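Local structure of tRNA (Adenine(22)-N(1))-methyltransferase (Mycoplasma capricolum subsp. capricolum, 6QE6) at residues Ala38-Gly43 against Ile61-Asp66. The protein probably methylates N1 of adenine 22 in tRNA, and binds the cofactor product S-adenosyl-L-homocysteine. Numbering follows the deposited sequence.
Sequences AIADIG and IAYACD. Unlike the reference sequence in segment 38-43: Ala38 (reference Thr). With SAH (S-adenosyl-L-homocysteine), chain C.
Ile39 O accepts a hydrogen bond from Tyr63 N, 2.8 Å away and nearly straight (171°); two residues on, Asp41 turns both its N and its O to the same strand, meeting Tyr63 O and Cys65 N in the tight centre of this parallel pair. On one face Ala40 CB packs on Tyr63 CB at 4.0 Å, near the ring plane at its edge, while Ile42 CD1 rests on Cys65 SG. On the other, covered by helix 48-55, Ile39 CD1 reaches across to Ala62 CB, its CG1 set between backbone N and carbonyl carbon (chi1 67°). Toward the start the backbone pairing slackens: Ile39 N to Ile61 O is weak (3.3 Å) and Ile61 partly exposed, yet Ile61 CG1 still meets Ala38 CB at 3.6 Å. At the opposite end the last bond, Gly43 N to Cys65 O, is weak and bent (120°), and the strands give way to the ligand. Gly43 O accepts from the amino N of SAH; the Asp66 carboxylate, also bound by Asn68 N and Asp45 N, spans the ribose hydroxyls, OD1 accepting from O2' at 2.7 Å and OD2 from O3' at 2.9 Å. Glycine after the first strand and a ribose-binding acid ending the second are hallmarks of the Rossmann-like class I methyltransferase fold.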
loop_
_atom_site.group_PDB
_atom_site.type_symbol
_atom_site.label_atom_id
_atom_site.label_comp_id
_atom_site.label_asym_id
_atom_site.label_seq_id
_atom_site.Cartn_x
_atom_site.Cartn_y
_atom_site.Cartn_z
ATOM N N ALA A 38 15.531 1.877 -10.742
ATOM C CA ALA A 38 15.767 1.593 -9.332
ATOM C C ALA A 38 14.448 1.609 -8.573
ATOM O O ALA A 38 13.624 2.507 -8.765
ATOM C CB ALA A 38 16.742 2.609 -8.713
ATOM N N ILE A 39 14.251 0.614 -7.710
ATOM C CA ILE A 39 13.105 0.585 -6.809
ATOM C C ILE A 39 13.616 0.445 -5.382
ATOM O O ILE A 39 14.731 -0.019 -5.140
ATOM C CB ILE A 39 12.110 -0.550 -7.156
ATOM C CG1 ILE A 39 12.731 -1.945 -6.910
ATOM C CG2 ILE A 39 11.586 -0.392 -8.603
ATOM C CD1 ILE A 39 12.447 -2.544 -5.517
ATOM N N ALA A 40 12.785 0.843 -4.423
ATOM C CA ALA A 40 13.106 0.642 -3.015
ATOM C C ALA A 40 11.952 -0.082 -2.328
ATOM O O ALA A 40 10.807 0.378 -2.374
ATOM C CB ALA A 40 13.413 1.968 -2.321
ATOM N N ASP A 41 12.245 -1.216 -1.698
ATOM C CA ASP A 41 11.260 -1.957 -0.916
ATOM C C ASP A 41 11.430 -1.546 0.541
ATOM O O ASP A 41 12.477 -1.801 1.145
ATOM C CB ASP A 41 11.441 -3.462 -1.099
ATOM C CG ASP A 41 10.259 -4.282 -0.575
ATOM O OD1 ASP A 41 9.150 -3.726 -0.323
ATOM O OD2 ASP A 41 10.451 -5.511 -0.441
ATOM N N ILE A 42 10.418 -0.893 1.097
ATOM C CA ILE A 42 10.443 -0.482 2.493
ATOM C C ILE A 42 9.814 -1.574 3.341
ATOM O O ILE A 42 8.662 -1.965 3.110
ATOM C CB ILE A 42 9.713 0.849 2.686
ATOM C CG1 ILE A 42 10.175 1.862 1.644
ATOM C CG2 ILE A 42 9.920 1.344 4.107
ATOM C CD1 ILE A 42 11.689 2.132 1.674
ATOM N N GLY A 43 10.543 -2.035 4.354
ATOM C CA GLY A 43 10.082 -3.173 5.135
ATOM C C GLY A 43 10.252 -4.492 4.409
ATOM O O GLY A 43 9.340 -5.333 4.409
ATOM N N ILE A 61 18.222 -2.168 -10.489
ATOM C CA ILE A 61 18.713 -2.325 -9.126
ATOM C C ILE A 61 17.555 -2.194 -8.133
ATOM O O ILE A 61 16.457 -1.726 -8.460
ATOM C CB ILE A 61 19.843 -1.323 -8.787
ATOM C CG1 ILE A 61 19.322 0.105 -8.732
ATOM C CG2 ILE A 61 21.009 -1.450 -9.765
ATOM C CD1 ILE A 61 20.158 0.987 -7.826
ATOM N N ALA A 62 17.809 -2.634 -6.904
ATOM C CA ALA A 62 16.818 -2.516 -5.847
ATOM C C ALA A 62 17.501 -2.160 -4.537
ATOM O O ALA A 62 18.580 -2.670 -4.217
ATOM C CB ALA A 62 15.999 -3.809 -5.675
ATOM N N TYR A 63 16.870 -1.262 -3.799
ATOM C CA TYR A 63 17.201 -0.998 -2.406
ATOM C C TYR A 63 16.264 -1.812 -1.509
ATOM O O TYR A 63 15.042 -1.635 -1.558
ATOM C CB TYR A 63 17.074 0.496 -2.117
ATOM C CG TYR A 63 18.004 1.330 -2.944
ATOM C CD1 TYR A 63 19.388 1.252 -2.781
ATOM C CD2 TYR A 63 17.511 2.198 -3.885
ATOM C CE1 TYR A 63 20.242 2.035 -3.555
ATOM C CE2 TYR A 63 18.348 2.975 -4.648
ATOM C CZ TYR A 63 19.703 2.900 -4.487
ATOM O OH TYR A 63 20.495 3.708 -5.283
ATOM N N ALA A 64 16.828 -2.697 -0.701
ATOM C CA ALA A 64 16.046 -3.590 0.162
ATOM C C ALA A 64 16.199 -3.103 1.600
ATOM O O ALA A 64 17.210 -3.376 2.252
ATOM C CB ALA A 64 16.495 -5.035 -0.000
ATOM N N CYS A 65 15.189 -2.388 2.090
ATOM C CA CYS A 65 15.289 -1.577 3.297
ATOM C C CYS A 65 14.461 -2.160 4.428
ATOM O O CYS A 65 13.358 -2.669 4.211
ATOM C CB CYS A 65 14.812 -0.142 3.048
ATOM S SG CYS A 65 15.253 0.528 1.423
ATOM N N ASP A 66 14.984 -2.043 5.639
ATOM C CA ASP A 66 14.252 -2.435 6.823
ATOM C C ASP A 66 14.712 -1.590 8.006
ATOM O O ASP A 66 15.858 -1.139 8.075
ATOM C CB ASP A 66 14.418 -3.930 7.116
ATOM C CG ASP A 66 13.236 -4.501 7.893
ATOM O OD1 ASP A 66 12.972 -4.007 9.010
ATOM O OD2 ASP A 66 12.552 -5.417 7.384
HETATM N N SAH C . 7.492 -6.735 2.832
HETATM C CA SAH C . 7.096 -8.054 3.312
HETATM C CB SAH C . 7.281 -8.157 4.834
HETATM C CG SAH C . 6.379 -7.281 5.704
HETATM S SD SAH C . 6.610 -7.617 7.470
HETATM C C SAH C . 5.647 -8.379 2.936
HETATM O O SAH C . 4.851 -7.481 2.644
HETATM O OXT SAH C . 5.237 -9.546 2.921
HETATM C "C5'" SAH C . 6.881 -5.866 7.825
HETATM C "C4'" SAH C . 8.361 -5.497 7.786
HETATM O "O4'" SAH C . 8.486 -4.096 7.838
HETATM C "C3'" SAH C . 9.125 -6.027 8.986
HETATM O "O3'" SAH C . 10.275 -6.711 8.543
HETATM C "C2'" SAH C . 9.532 -4.792 9.771
HETATM O "O2'" SAH C . 10.809 -4.981 10.316
HETATM C "C1'" SAH C . 9.517 -3.713 8.712
HETATM N N9 SAH C . 9.199 -2.381 9.229
HETATM C C8 SAH C . 8.293 -2.060 10.198
HETATM N N7 SAH C . 8.309 -0.708 10.351
HETATM C C5 SAH C . 9.195 -0.178 9.499
HETATM C C6 SAH C . 9.596 1.127 9.261
HETATM N N6 SAH C . 9.066 2.139 9.944
HETATM N N1 SAH C . 10.557 1.363 8.306
HETATM C C2 SAH C . 11.110 0.321 7.588
HETATM N N3 SAH C . 10.701 -0.971 7.840
HETATM C C4 SAH C . 9.759 -1.215 8.779
#